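Local coordinates for protein beta-glucoside phosphorylase BglX (Unidentified, PDB 5VQE) that probably cleaves beta-glucosides by transferring the glucosyl unit to phosphate, as a glycoside hydrolase family 3 phosphorylase with a TIM-barrel-type domain, at residues P59-Y64 / V141-E146; G187-I192 / K354-L359; E40-K45 / R73-R78; D52-F57 / Q80-I85. All blocks are in the same frame, centred on the assembly; numbering follows the deposited sequence.

Contacts 1, 3 and 4 lie within the family 3 N-terminal region and interleave along the chain, since their segments alternate; contact 2, which joins 187-192 to 354-359, opens only after all three have closed. Contacts 1 and 3 share one parallel sheet, in which strands 61-64 and 38-42 are neighbours. Contact 3 sets helix 69-82 against the end of strand 38-42, and contact 4 sets the same helix against the loop that follows that strand. Centre to centre, contact 1 lies about 10 Å from contact 2, 11 Å from contact 3 and 14 Å from contact 4. Contact 1 borders the bound 2-fluoroglucose, so its sugar-lining segments are packed in turn by contacts 2 and 3.

Contact 1: P59-Y64 / V141-E146; sequences PGAVMY and VNWTYE. With G2F (2-deoxy-2-fluoro-alpha-D-glucopyranose), chain B.
Met-63 runs with CG anti to its backbone N (chi1 -168°) and SD nearly anti to CA (chi2 -156°), which carries SD to the rim of Tyr-145, whose own CG stands anti to the carbonyl carbon; a bend at chi3 then turns CE. The result is a Met-aromatic contact: SD lies 3.6 Å from Tyr-145 CE2 and 77° off the ring normal, hence at the edge. Met-63 CG backs this up at 3.7 Å from the same CE2. Within 141-146, Tyr-145 CE1 sits 3.6 Å above the centre of the Trp-143 ring, and Ala-61 CB meets the edge of that indole at CZ3. Tyr-64 CD2 touches Val-141 CG2 at 4.2 Å, while its hydroxyl is hydrogen-bonded to Thr-76. No hydrogen bond joins the two segments. With Met-63 SD 3.6 Å from G2F O6 and Tyr-145 CB 3.7 Å from G2F O4, sulfur and carbon form a largely apolar wall here, whereas Asn-92, Arg-163, Lys-193 and His-194 supply hydrogen bonds to the sugar.

Contact 2: G187-I192 / K354-L359; sequences GVLTTI and KAKLRL
Leu-189 and Leu-357 meet tip to tip, and their branched ends make the dense part of this contact. Leu-189 CD1 lies 3.7 Å from Leu-357 CD1, and Leu-189 CG is 4.0 Å from both methyls of Leu-357. Gly-187 O also comes close, 3.2 Å from Leu-357 CD2, without a hydrogen bond. The looser side is that of the partly exposed Lys-356, where Leu-189 CD2 also reaches the aliphatic end of the lysine, at 4.1 Å from its CE; a bend at chi4 (68°) turns NZ aside, to a hydrogen bond with the carbonyl of Pro-10. Gly-187 itself is exposed. Replacing Leu-189 by an alanine would probably take from the methyls of Leu-357 their partner on 187-192 and open a gap beside Lys-356. Leu-357 lies near the C-terminal end of helix 340-356, where Arg-358, with positive phi, belongs to a Schellman motif. Leu-189 bonds through its backbone to Asn-142 and Thr-144; Leu-88 of strand 88-91 touches both leucines.

Contact 3: E40-K45 / R73-R78; sequences EIIWDK and REFTQR
The end of strand 38-42 approaches helix 69-82 with the CA atoms of Ile-42 and Phe-75 9.3 Å apart, a spacing bridged by side chains without a hydrogen bond. Phe-75 leans into the gap with CG anti to its carbonyl carbon (chi1 -80°). Ile-42 places its CG2 branch 3.8 Å from Phe-75 CD2 and 3.9 Å from Phe-75 CE2, the two side chains running past one another with opposed directions. Farther along, Asp-44 CG lies 4.0 Å from Phe-75 CZ, its carboxylate plane turned 59° from the ring, while Asp-44 OD1 forms a salt bridge with Arg-71. The Trp-43 carbonyl comes to the ring's edge, O to Phe-75 CE2 4.1 Å; this buried oxygen has no polar partner in the model. A serine in place of Phe-75 would probably cost Ile-42 CG2 its contact with the helix and open a gap beside Asp-44 CG. Tyr-64, on the adjacent strand 61-64, also touches Phe-75, so helix 69-82 packs against two neighbouring parallel strands, an arrangement typical of the beta/alpha layering of a TIM-barrel-type domain.

Contact 4: D52-F57 / Q80-I85; sequences DVMKHF and QKASKI
Ser-83 OG is approached from two quarters: it is hydrogen-bonded to the Leu-79 carbonyl one turn back in helix 69-82, and the terminal methyl of Met-54 abuts it across the contact. The methyl approach is close, Met-54 CE to Ser-83 OG 3.1 Å, yet it is not a hydrogen bond; the polar demand of the hydroxyl is met by Leu-79. Ser-83 holds OG anti to its carbonyl carbon (chi1 -65°), beside the backbone N, a setting that suits the bond back to the helix. Just behind the methyl, Met-54 SD rests 4.2 Å from Ala-82 CB, the one apolar pair between the segments. Met-54 spans the distance because its chain is extended beyond CG (chi2 167°, chi3 -171°), which carries CE far enough to bridge CA atoms of Met-54 and Ser-83 that stand 8.7 Å apart. Ser-83 N is hydrogen-bonded to Gln-80 O at 3.1 Å. Met-54 further touches Leu-79 and Pro-59, and its thioether reaches from the loop after strand 38-42 to the C-terminal part of helix 69-82. With 105 Å² buried in all and no hydrogen bond or ion pair crossing it, this is a small surface contact that depends on the fit of one extended thioether against an alanine methyl and a hydroxyl already engaged with its own helix.

Contact 1: P59-Y64 / V141-E146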
loop_
_atom_site.group_PDB
_atom_site.type_symbol
_atom_site.label_atom_id
_atom_site.label_comp_id
_atom_site.label_asym_id
_atom_site.label_seq_id
_atom_site.Cartn_x
_atom_site.Cartn_y
_atom_site.Cartn_z
ATOM N N PRO A 59 -4.560 -13.403 20.460
ATOM C CA PRO A 59 -4.920 -13.012 19.092
ATOM C C PRO A 59 -4.542 -14.072 18.073
ATOM O O PRO A 59 -3.700 -14.943 18.310
ATOM C CB PRO A 59 -4.124 -11.723 18.864
ATOM C CG PRO A 59 -2.927 -11.871 19.732
ATOM C CD PRO A 59 -3.409 -12.627 20.960
ATOM N N GLY A 60 -5.175 -13.971 16.906
ATOM C CA GLY A 60 -4.881 -14.885 15.818
ATOM C C GLY A 60 -3.729 -14.413 14.948
ATOM O O GLY A 60 -3.121 -15.221 14.239
ATOM N N ALA A 61 -3.422 -13.118 14.992
ATOM C CA ALA A 61 -2.395 -12.539 14.134
ATOM C C ALA A 61 -1.893 -11.239 14.745
ATOM O O ALA A 61 -2.513 -10.678 15.649
ATOM C CB ALA A 61 -2.930 -12.282 12.718
ATOM N N VAL A 62 -0.740 -10.779 14.249
ATOM C CA VAL A 62 -0.238 -9.440 14.517
ATOM C C VAL A 62 0.239 -8.840 13.204
ATOM O O VAL A 62 0.521 -9.554 12.240
ATOM C CB VAL A 62 0.908 -9.419 15.551
ATOM C CG1 VAL A 62 0.438 -9.971 16.878
ATOM C CG2 VAL A 62 2.105 -10.210 15.043
ATOM N N MET A 63 0.323 -7.509 13.176
ATOM C CA MET A 63 0.963 -6.777 12.089
ATOM C C MET A 63 2.049 -5.881 12.667
ATOM O O MET A 63 1.809 -5.163 13.642
ATOM C CB MET A 63 -0.030 -5.915 11.301
ATOM C CG MET A 63 0.584 -5.378 9.992
ATOM S SD MET A 63 -0.143 -3.876 9.299
ATOM C CE MET A 63 0.518 -2.649 10.420
ATOM N N TYR A 64 3.237 -5.928 12.069
ATOM C CA TYR A 64 4.346 -5.070 12.466
ATOM C C TYR A 64 4.232 -3.740 11.728
ATOM O O TYR A 64 4.163 -3.714 10.493
ATOM C CB TYR A 64 5.703 -5.704 12.144
ATOM C CG TYR A 64 6.038 -6.993 12.873
ATOM C CD1 TYR A 64 5.542 -7.253 14.139
ATOM C CD2 TYR A 64 6.869 -7.940 12.294
ATOM C CE1 TYR A 64 5.852 -8.418 14.801
ATOM C CE2 TYR A 64 7.183 -9.119 12.953
ATOM C CZ TYR A 64 6.673 -9.345 14.208
ATOM O OH TYR A 64 6.976 -10.508 14.873
ATOM N N VAL A 141 7.834 -12.491 8.906
ATOM C CA VAL A 141 6.569 -12.133 8.284
ATOM C C VAL A 141 6.121 -13.264 7.370
ATOM O O VAL A 141 6.904 -13.778 6.555
ATOM C CB VAL A 141 6.705 -10.811 7.512
ATOM C CG1 VAL A 141 5.443 -10.521 6.704
ATOM C CG2 VAL A 141 6.988 -9.673 8.462
ATOM N N ASN A 142 4.851 -13.658 7.493
ATOM C CA ASN A 142 4.286 -14.691 6.634
ATOM C C ASN A 142 3.029 -14.231 5.903
ATOM O O ASN A 142 2.360 -15.057 5.271
ATOM C CB ASN A 142 3.999 -15.966 7.439
ATOM C CG ASN A 142 3.133 -15.728 8.662
ATOM O OD1 ASN A 142 2.175 -14.949 8.638
ATOM N ND2 ASN A 142 3.460 -16.426 9.749
ATOM N N TRP A 143 2.717 -12.937 5.934
ATOM C CA TRP A 143 1.482 -12.409 5.360
ATOM C C TRP A 143 1.742 -10.965 4.950
ATOM O O TRP A 143 1.985 -10.122 5.812
ATOM C CB TRP A 143 0.355 -12.490 6.386
ATOM C CG TRP A 143 -1.032 -12.224 5.889
ATOM C CD1 TRP A 143 -1.448 -12.080 4.592
ATOM C CD2 TRP A 143 -2.200 -12.087 6.701
ATOM N NE1 TRP A 143 -2.809 -11.858 4.556
ATOM C CE2 TRP A 143 -3.289 -11.859 5.841
ATOM C CE3 TRP A 143 -2.429 -12.135 8.081
ATOM C CZ2 TRP A 143 -4.589 -11.672 6.320
ATOM C CZ3 TRP A 143 -3.715 -11.942 8.548
ATOM C CH2 TRP A 143 -4.777 -11.730 7.671
ATOM N N THR A 144 1.709 -10.670 3.656
ATOM C CA THR A 144 1.812 -9.292 3.196
ATOM C C THR A 144 0.423 -8.809 2.810
ATOM O O THR A 144 -0.314 -9.515 2.113
ATOM C CB THR A 144 2.783 -9.126 2.026
ATOM O OG1 THR A 144 2.907 -7.734 1.726
ATOM C CG2 THR A 144 2.323 -9.856 0.777
ATOM N N TYR A 145 0.055 -7.636 3.318
ATOM C CA TYR A 145 -1.239 -7.033 3.024
ATOM C C TYR A 145 -1.192 -6.367 1.652
ATOM O O TYR A 145 -1.451 -5.169 1.527
ATOM C CB TYR A 145 -1.608 -6.007 4.099
ATOM C CG TYR A 145 -2.066 -6.549 5.434
ATOM C CD1 TYR A 145 -2.726 -7.768 5.543
ATOM C CD2 TYR A 145 -1.878 -5.801 6.592
ATOM C CE1 TYR A 145 -3.171 -8.230 6.768
ATOM C CE2 TYR A 145 -2.325 -6.253 7.816
ATOM C CZ TYR A 145 -2.971 -7.461 7.903
ATOM O OH TYR A 145 -3.407 -7.891 9.141
ATOM N N GLU A 146 -0.809 -7.126 0.634
ATOM C CA GLU A 146 -0.645 -6.630 -0.725
ATOM C C GLU A 146 -0.867 -7.802 -1.671
ATOM O O GLU A 146 -0.707 -8.958 -1.272
ATOM C CB GLU A 146 0.754 -6.044 -0.943
ATOM C CG GLU A 146 1.345 -5.237 0.210
ATOM C CD GLU A 146 0.787 -3.835 0.350
ATOM O OE1 GLU A 146 0.218 -3.296 -0.627
ATOM O OE2 GLU A 146 0.934 -3.261 1.457
HETATM C C1 G2F B . -6.201 -0.331 6.326
HETATM C C2 G2F B . -5.566 0.128 4.974
HETATM C C3 G2F B . -4.825 -1.093 4.352
HETATM C C4 G2F B . -3.803 -1.639 5.397
HETATM C C5 G2F B . -4.589 -2.018 6.698
HETATM C C6 G2F B . -3.600 -2.510 7.828
HETATM O O3 G2F B . -4.065 -0.623 3.271
HETATM O O4 G2F B . -3.273 -2.831 4.881
HETATM O O5 G2F B . -5.221 -0.849 7.193
HETATM O O6 G2F B . -2.595 -1.548 7.986
HETATM F F2 G2F B . -6.533 0.533 4.122
#

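Contact 2: G187-I192 / K354-L359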
loop_
_atom_site.group_PDB
_atom_site.type_symbol
_atom_site.label_atom_id
_atom_site.label_comp_id
_atom_site.label_asym_id
_atom_site.label_seq_id
_atom_site.Cartn_x
_atom_site.Cartn_y
_atom_site.Cartn_z
ATOM N N GLY A 187 6.974 -18.110 0.345
ATOM C CA GLY A 187 6.096 -18.659 1.364
ATOM C C GLY A 187 5.300 -17.624 2.124
ATOM O O GLY A 187 4.946 -17.851 3.288
ATOM N N VAL A 188 5.006 -16.488 1.499
ATOM C CA VAL A 188 4.294 -15.395 2.145
ATOM C C VAL A 188 2.919 -15.273 1.506
ATOM O O VAL A 188 2.801 -15.162 0.281
ATOM C CB VAL A 188 5.083 -14.079 2.034
ATOM C CG1 VAL A 188 4.255 -12.896 2.537
ATOM C CG2 VAL A 188 6.389 -14.186 2.827
ATOM N N LEU A 189 1.888 -15.290 2.340
ATOM C CA LEU A 189 0.525 -15.101 1.874
ATOM C C LEU A 189 0.332 -13.679 1.355
ATOM O O LEU A 189 0.919 -12.722 1.871
ATOM C CB LEU A 189 -0.456 -15.371 3.012
ATOM C CG LEU A 189 -0.389 -16.728 3.715
ATOM C CD1 LEU A 189 -1.306 -16.744 4.944
ATOM C CD2 LEU A 189 -0.753 -17.848 2.766
ATOM N N THR A 190 -0.508 -13.540 0.329
ATOM C CA THR A 190 -0.844 -12.233 -0.217
ATOM C C THR A 190 -2.293 -11.861 0.086
ATOM O O THR A 190 -3.120 -12.704 0.451
ATOM C CB THR A 190 -0.619 -12.178 -1.733
ATOM O OG1 THR A 190 -1.585 -13.001 -2.395
ATOM C CG2 THR A 190 0.792 -12.623 -2.094
ATOM N N THR A 191 -2.579 -10.568 -0.081
ATOM C CA THR A 191 -3.860 -9.958 0.275
ATOM C C THR A 191 -4.250 -9.001 -0.835
ATOM O O THR A 191 -3.603 -7.962 -0.997
ATOM C CB THR A 191 -3.753 -9.181 1.587
ATOM O OG1 THR A 191 -3.085 -9.976 2.568
ATOM C CG2 THR A 191 -5.145 -8.766 2.111
ATOM N N ILE A 192 -5.307 -9.304 -1.576
ATOM C CA ILE A 192 -5.819 -8.326 -2.530
ATOM C C ILE A 192 -6.713 -7.331 -1.799
ATOM O O ILE A 192 -7.575 -7.719 -1.000
ATOM C CB ILE A 192 -6.552 -9.012 -3.696
ATOM C CG1 ILE A 192 -7.618 -10.006 -3.207
ATOM C CG2 ILE A 192 -5.532 -9.681 -4.619
ATOM C CD1 ILE A 192 -8.414 -10.659 -4.357
ATOM N N LYS A 354 -2.891 -21.055 8.664
ATOM C CA LYS A 354 -1.751 -21.402 9.499
ATOM C C LYS A 354 -1.230 -22.791 9.154
ATOM O O LYS A 354 -0.014 -23.005 9.086
ATOM C CB LYS A 354 -2.156 -21.298 10.968
ATOM C CG LYS A 354 -2.462 -19.861 11.363
ATOM C CD LYS A 354 -2.952 -19.709 12.791
ATOM C CE LYS A 354 -3.306 -18.254 13.075
ATOM N NZ LYS A 354 -3.479 -17.914 14.513
ATOM N N ALA A 355 -2.140 -23.733 8.884
ATOM C CA ALA A 355 -1.731 -25.058 8.434
ATOM C C ALA A 355 -1.136 -25.009 7.034
ATOM O O ALA A 355 -0.173 -25.726 6.740
ATOM C CB ALA A 355 -2.919 -26.015 8.474
ATOM N N LYS A 356 -1.687 -24.166 6.154
ATOM C CA LYS A 356 -1.132 -24.042 4.807
ATOM C C LYS A 356 0.332 -23.628 4.863
ATOM O O LYS A 356 1.162 -24.134 4.100
ATOM C CB LYS A 356 -1.954 -23.030 4.000
ATOM C CG LYS A 356 -1.515 -22.815 2.549
ATOM C CD LYS A 356 -2.299 -21.655 1.922
ATOM C CE LYS A 356 -1.696 -21.198 0.600
ATOM N NZ LYS A 356 -1.853 -22.221 -0.447
ATOM N N LEU A 357 0.657 -22.697 5.756
ATOM C CA LEU A 357 2.021 -22.238 5.973
ATOM C C LEU A 357 2.871 -23.238 6.746
ATOM O O LEU A 357 4.081 -23.023 6.881
ATOM C CB LEU A 357 1.992 -20.909 6.732
ATOM C CG LEU A 357 1.495 -19.685 5.964
ATOM C CD1 LEU A 357 1.205 -18.548 6.916
ATOM C CD2 LEU A 357 2.523 -19.250 4.921
ATOM N N ARG A 358 2.262 -24.303 7.269
ATOM C CA ARG A 358 2.951 -25.297 8.090
ATOM C C ARG A 358 3.584 -24.660 9.323
ATOM O O ARG A 358 4.683 -25.030 9.736
ATOM C CB ARG A 358 3.999 -26.056 7.273
ATOM C CG ARG A 358 3.512 -26.453 5.900
ATOM C CD ARG A 358 4.152 -27.747 5.434
ATOM N NE ARG A 358 3.471 -28.914 5.996
ATOM C CZ ARG A 358 2.687 -29.748 5.314
ATOM N NH1 ARG A 358 2.463 -29.577 4.020
ATOM N NH2 ARG A 358 2.123 -30.771 5.939
ATOM N N LEU A 359 2.884 -23.698 9.928
ATOM C CA LEU A 359 3.379 -23.105 11.164
ATOM C C LEU A 359 3.352 -24.118 12.304
ATOM O O LEU A 359 4.275 -24.133 13.126
ATOM C CB LEU A 359 2.565 -21.867 11.546
ATOM C CG LEU A 359 2.504 -20.754 10.495
ATOM C CD1 LEU A 359 1.719 -19.559 11.028
ATOM C CD2 LEU A 359 3.905 -20.325 10.041
#

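Contact 3: E40-K45 / R73-R78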
loop_
_atom_site.group_PDB
_atom_site.type_symbol
_atom_site.label_atom_id
_atom_site.label_comp_id
_atom_site.label_asym_id
_atom_site.label_seq_id
_atom_site.Cartn_x
_atom_site.Cartn_y
_atom_site.Cartn_z
ATOM N N GLU A 40 -3.700 -7.937 16.026
ATOM C CA GLU A 40 -3.252 -6.806 16.830
ATOM C C GLU A 40 -2.036 -6.133 16.203
ATOM O O GLU A 40 -1.114 -6.804 15.731
ATOM C CB GLU A 40 -2.907 -7.260 18.248
ATOM C CG GLU A 40 -4.104 -7.436 19.150
ATOM C CD GLU A 40 -4.803 -6.111 19.454
ATOM O OE1 GLU A 40 -4.116 -5.113 19.758
ATOM O OE2 GLU A 40 -6.045 -6.064 19.361
ATOM N N ILE A 41 -2.025 -4.804 16.230
ATOM C CA ILE A 41 -0.905 -4.038 15.697
ATOM C C ILE A 41 0.230 -4.027 16.712
ATOM O O ILE A 41 0.011 -4.066 17.925
ATOM C CB ILE A 41 -1.356 -2.608 15.327
ATOM C CG1 ILE A 41 -0.350 -1.963 14.375
ATOM C CG2 ILE A 41 -1.552 -1.748 16.573
ATOM C CD1 ILE A 41 -0.856 -0.667 13.755
ATOM N N ILE A 42 1.462 -3.970 16.214
ATOM C CA ILE A 42 2.644 -3.962 17.064
ATOM C C ILE A 42 3.589 -2.865 16.597
ATOM O O ILE A 42 3.871 -2.741 15.400
ATOM C CB ILE A 42 3.338 -5.338 17.069
ATOM C CG1 ILE A 42 2.525 -6.281 17.955
ATOM C CG2 ILE A 42 4.780 -5.233 17.560
ATOM C CD1 ILE A 42 2.989 -7.679 17.969
ATOM N N TRP A 43 4.072 -2.071 17.550
ATOM C CA TRP A 43 5.056 -1.024 17.314
ATOM C C TRP A 43 6.227 -1.242 18.262
ATOM O O TRP A 43 6.102 -1.918 19.287
ATOM C CB TRP A 43 4.490 0.399 17.529
ATOM C CG TRP A 43 3.033 0.490 17.934
ATOM C CD1 TRP A 43 2.412 -0.180 18.951
ATOM C CD2 TRP A 43 2.029 1.331 17.342
ATOM N NE1 TRP A 43 1.087 0.173 19.016
ATOM C CE2 TRP A 43 0.827 1.102 18.043
ATOM C CE3 TRP A 43 2.029 2.248 16.286
ATOM C CZ2 TRP A 43 -0.362 1.756 17.719
ATOM C CZ3 TRP A 43 0.845 2.896 15.969
ATOM C CH2 TRP A 43 -0.332 2.646 16.682
ATOM N N ASP A 44 7.369 -0.660 17.914
ATOM C CA ASP A 44 8.575 -0.736 18.740
ATOM C C ASP A 44 8.896 0.673 19.243
ATOM O O ASP A 44 9.580 1.450 18.577
ATOM C CB ASP A 44 9.746 -1.330 17.963
ATOM C CG ASP A 44 10.966 -1.586 18.851
ATOM O OD1 ASP A 44 12.039 -1.939 18.316
ATOM O OD2 ASP A 44 10.844 -1.456 20.088
ATOM N N LYS A 45 8.387 0.997 20.429
ATOM C CA LYS A 45 8.711 2.244 21.104
ATOM C C LYS A 45 8.928 1.911 22.574
ATOM O O LYS A 45 8.194 1.081 23.131
ATOM C CB LYS A 45 7.599 3.291 20.961
ATOM N N ARG A 73 12.634 -9.570 13.902
ATOM C CA ARG A 73 13.032 -10.970 14.045
ATOM C C ARG A 73 12.961 -11.406 15.501
ATOM O O ARG A 73 12.519 -12.521 15.807
ATOM C CB ARG A 73 14.446 -11.187 13.493
ATOM C CG ARG A 73 14.911 -12.648 13.545
ATOM C CD ARG A 73 16.341 -12.835 13.036
ATOM N NE ARG A 73 16.588 -14.232 12.668
ATOM C CZ ARG A 73 17.073 -15.165 13.486
ATOM N NH1 ARG A 73 17.388 -14.869 14.741
ATOM N NH2 ARG A 73 17.249 -16.405 13.044
ATOM N N GLU A 74 13.400 -10.541 16.412
ATOM C CA GLU A 74 13.306 -10.849 17.830
ATOM C C GLU A 74 11.849 -10.914 18.275
ATOM O O GLU A 74 11.461 -11.817 19.028
ATOM C CB GLU A 74 14.081 -9.798 18.632
ATOM C CG GLU A 74 14.141 -10.051 20.121
ATOM C CD GLU A 74 14.579 -8.818 20.886
ATOM O OE1 GLU A 74 13.819 -8.360 21.765
ATOM O OE2 GLU A 74 15.677 -8.301 20.591
ATOM N N PHE A 75 11.023 -9.981 17.798
ATOM C CA PHE A 75 9.607 -10.003 18.151
ATOM C C PHE A 75 8.936 -11.291 17.683
ATOM O O PHE A 75 8.121 -11.870 18.409
ATOM C CB PHE A 75 8.899 -8.788 17.559
ATOM C CG PHE A 75 9.093 -7.510 18.342
ATOM C CD1 PHE A 75 9.999 -7.430 19.385
ATOM C CD2 PHE A 75 8.354 -6.385 18.024
ATOM C CE1 PHE A 75 10.162 -6.250 20.089
ATOM C CE2 PHE A 75 8.514 -5.205 18.728
ATOM C CZ PHE A 75 9.416 -5.137 19.757
ATOM N N THR A 76 9.254 -11.755 16.471
ATOM C CA THR A 76 8.634 -12.982 15.981
ATOM C C THR A 76 8.937 -14.155 16.904
ATOM O O THR A 76 8.047 -14.952 17.223
ATOM C CB THR A 76 9.112 -13.290 14.563
ATOM O OG1 THR A 76 8.635 -12.279 13.670
ATOM C CG2 THR A 76 8.599 -14.660 14.098
ATOM N N GLN A 77 10.195 -14.287 17.328
ATOM C CA GLN A 77 10.564 -15.381 18.220
ATOM C C GLN A 77 9.798 -15.290 19.529
ATOM O O GLN A 77 9.203 -16.271 19.992
ATOM C CB GLN A 77 12.073 -15.353 18.475
ATOM C CG GLN A 77 12.903 -15.790 17.282
ATOM C CD GLN A 77 14.390 -15.571 17.500
ATOM O OE1 GLN A 77 14.845 -14.436 17.649
ATOM N NE2 GLN A 77 15.153 -16.658 17.531
ATOM N N ARG A 78 9.795 -14.108 20.136
ATOM C CA ARG A 78 9.114 -13.933 21.410
ATOM C C ARG A 78 7.620 -14.190 21.274
ATOM O O ARG A 78 7.023 -14.913 22.082
ATOM C CB ARG A 78 9.374 -12.529 21.927
ATOM C CG ARG A 78 10.842 -12.262 22.230
ATOM C CD ARG A 78 11.048 -10.803 22.528
ATOM N NE ARG A 78 10.167 -10.343 23.592
ATOM C CZ ARG A 78 10.109 -9.089 24.022
ATOM N NH1 ARG A 78 10.881 -8.155 23.474
ATOM N NH2 ARG A 78 9.275 -8.769 25.001
#

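Contact 4: D52-F57 / Q80-I85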
loop_
_atom_site.group_PDB
_atom_site.type_symbol
_atom_site.label_atom_id
_atom_site.label_comp_id
_atom_site.label_asym_id
_atom_site.label_seq_id
_atom_site.Cartn_x
_atom_site.Cartn_y
_atom_site.Cartn_z
ATOM N N ASP A 52 2.048 -7.275 25.102
ATOM C CA ASP A 52 0.799 -6.634 25.489
ATOM C C ASP A 52 -0.354 -7.023 24.578
ATOM O O ASP A 52 -1.515 -6.852 24.963
ATOM C CB ASP A 52 0.948 -5.112 25.490
ATOM C CG ASP A 52 1.623 -4.591 26.741
ATOM O OD1 ASP A 52 2.144 -5.412 27.525
ATOM O OD2 ASP A 52 1.621 -3.359 26.942
ATOM N N VAL A 53 -0.073 -7.536 23.378
ATOM C CA VAL A 53 -1.153 -7.988 22.508
ATOM C C VAL A 53 -1.873 -9.203 23.068
ATOM O O VAL A 53 -2.915 -9.592 22.533
ATOM C CB VAL A 53 -0.652 -8.319 21.085
ATOM C CG1 VAL A 53 0.106 -7.137 20.493
ATOM C CG2 VAL A 53 0.204 -9.582 21.068
ATOM N N MET A 54 -1.350 -9.807 24.136
ATOM C CA MET A 54 -1.917 -11.020 24.706
ATOM C C MET A 54 -2.477 -10.814 26.108
ATOM O O MET A 54 -2.766 -11.801 26.789
ATOM C CB MET A 54 -0.858 -12.126 24.746
ATOM C CG MET A 54 -0.349 -12.568 23.390
ATOM S SD MET A 54 1.133 -13.579 23.567
ATOM C CE MET A 54 1.652 -13.716 21.858
ATOM N N LYS A 55 -2.633 -9.569 26.563
ATOM C CA LYS A 55 -3.105 -9.330 27.928
ATOM C C LYS A 55 -4.606 -9.544 28.080
ATOM O O LYS A 55 -5.065 -9.908 29.168
ATOM C CB LYS A 55 -2.770 -7.903 28.372
ATOM C CG LYS A 55 -1.337 -7.486 28.137
ATOM N N HIS A 56 -5.389 -9.290 27.031
ATOM C CA HIS A 56 -6.837 -9.303 27.138
ATOM C C HIS A 56 -7.477 -10.453 26.385
ATOM O O HIS A 56 -8.668 -10.715 26.581
ATOM C CB HIS A 56 -7.396 -7.975 26.621
ATOM C CG HIS A 56 -6.754 -6.780 27.251
ATOM N ND1 HIS A 56 -7.064 -6.356 28.526
ATOM C CD2 HIS A 56 -5.799 -5.935 26.794
ATOM C CE1 HIS A 56 -6.337 -5.294 28.821
ATOM N NE2 HIS A 56 -5.565 -5.015 27.788
ATOM N N PHE A 57 -6.719 -11.124 25.531
ATOM C CA PHE A 57 -7.179 -12.241 24.723
ATOM C C PHE A 57 -5.957 -12.783 24.002
ATOM O O PHE A 57 -4.879 -12.184 24.039
ATOM C CB PHE A 57 -8.266 -11.813 23.733
ATOM C CG PHE A 57 -7.916 -10.581 22.948
ATOM C CD1 PHE A 57 -8.414 -9.347 23.322
ATOM C CD2 PHE A 57 -7.084 -10.658 21.843
ATOM C CE1 PHE A 57 -8.098 -8.211 22.611
ATOM C CE2 PHE A 57 -6.764 -9.531 21.126
ATOM C CZ PHE A 57 -7.269 -8.299 21.511
ATOM N N GLN A 80 5.841 -15.851 18.876
ATOM C CA GLN A 80 5.430 -17.193 18.492
ATOM C C GLN A 80 5.626 -18.186 19.629
ATOM O O GLN A 80 4.759 -19.032 19.874
ATOM C CB GLN A 80 6.195 -17.645 17.252
ATOM C CG GLN A 80 5.858 -16.863 15.978
ATOM C CD GLN A 80 4.491 -17.207 15.404
ATOM O OE1 GLN A 80 3.582 -17.616 16.120
ATOM N NE2 GLN A 80 4.343 -17.027 14.098
ATOM N N LYS A 81 6.762 -18.120 20.326
ATOM C CA LYS A 81 6.991 -19.066 21.412
ATOM C C LYS A 81 6.039 -18.836 22.583
ATOM O O LYS A 81 5.768 -19.773 23.337
ATOM C CB LYS A 81 8.449 -18.990 21.872
ATOM C CG LYS A 81 9.419 -19.702 20.937
ATOM N N ALA A 82 5.511 -17.623 22.731
ATOM C CA ALA A 82 4.516 -17.331 23.752
ATOM C C ALA A 82 3.093 -17.680 23.333
ATOM O O ALA A 82 2.194 -17.625 24.179
ATOM C CB ALA A 82 4.580 -15.851 24.121
ATOM N N SER A 83 2.866 -18.041 22.070
ATOM C CA SER A 83 1.530 -18.312 21.548
ATOM C C SER A 83 1.271 -19.810 21.490
ATOM O O SER A 83 2.080 -20.560 20.936
ATOM C CB SER A 83 1.366 -17.722 20.146
ATOM O OG SER A 83 1.442 -16.313 20.171
ATOM N N LYS A 84 0.119 -20.240 22.016
ATOM C CA LYS A 84 -0.260 -21.644 21.883
ATOM C C LYS A 84 -0.573 -21.992 20.435
ATOM O O LYS A 84 -0.141 -23.038 19.932
ATOM C CB LYS A 84 -1.463 -21.971 22.769
ATOM C CG LYS A 84 -1.902 -23.433 22.627
ATOM C CD LYS A 84 -2.984 -23.843 23.619
ATOM C CE LYS A 84 -4.331 -23.222 23.280
ATOM N NZ LYS A 84 -5.440 -23.885 24.032
ATOM N N ILE A 85 -1.348 -21.152 19.768
ATOM C CA ILE A 85 -1.604 -21.268 18.331
ATOM C C ILE A 85 -0.622 -20.343 17.617
ATOM O O ILE A 85 -0.574 -19.152 17.945
ATOM C CB ILE A 85 -3.053 -20.882 17.972
ATOM C CG1 ILE A 85 -4.073 -21.643 18.826
ATOM C CG2 ILE A 85 -3.297 -21.115 16.494
ATOM C CD1 ILE A 85 -4.015 -23.152 18.689
#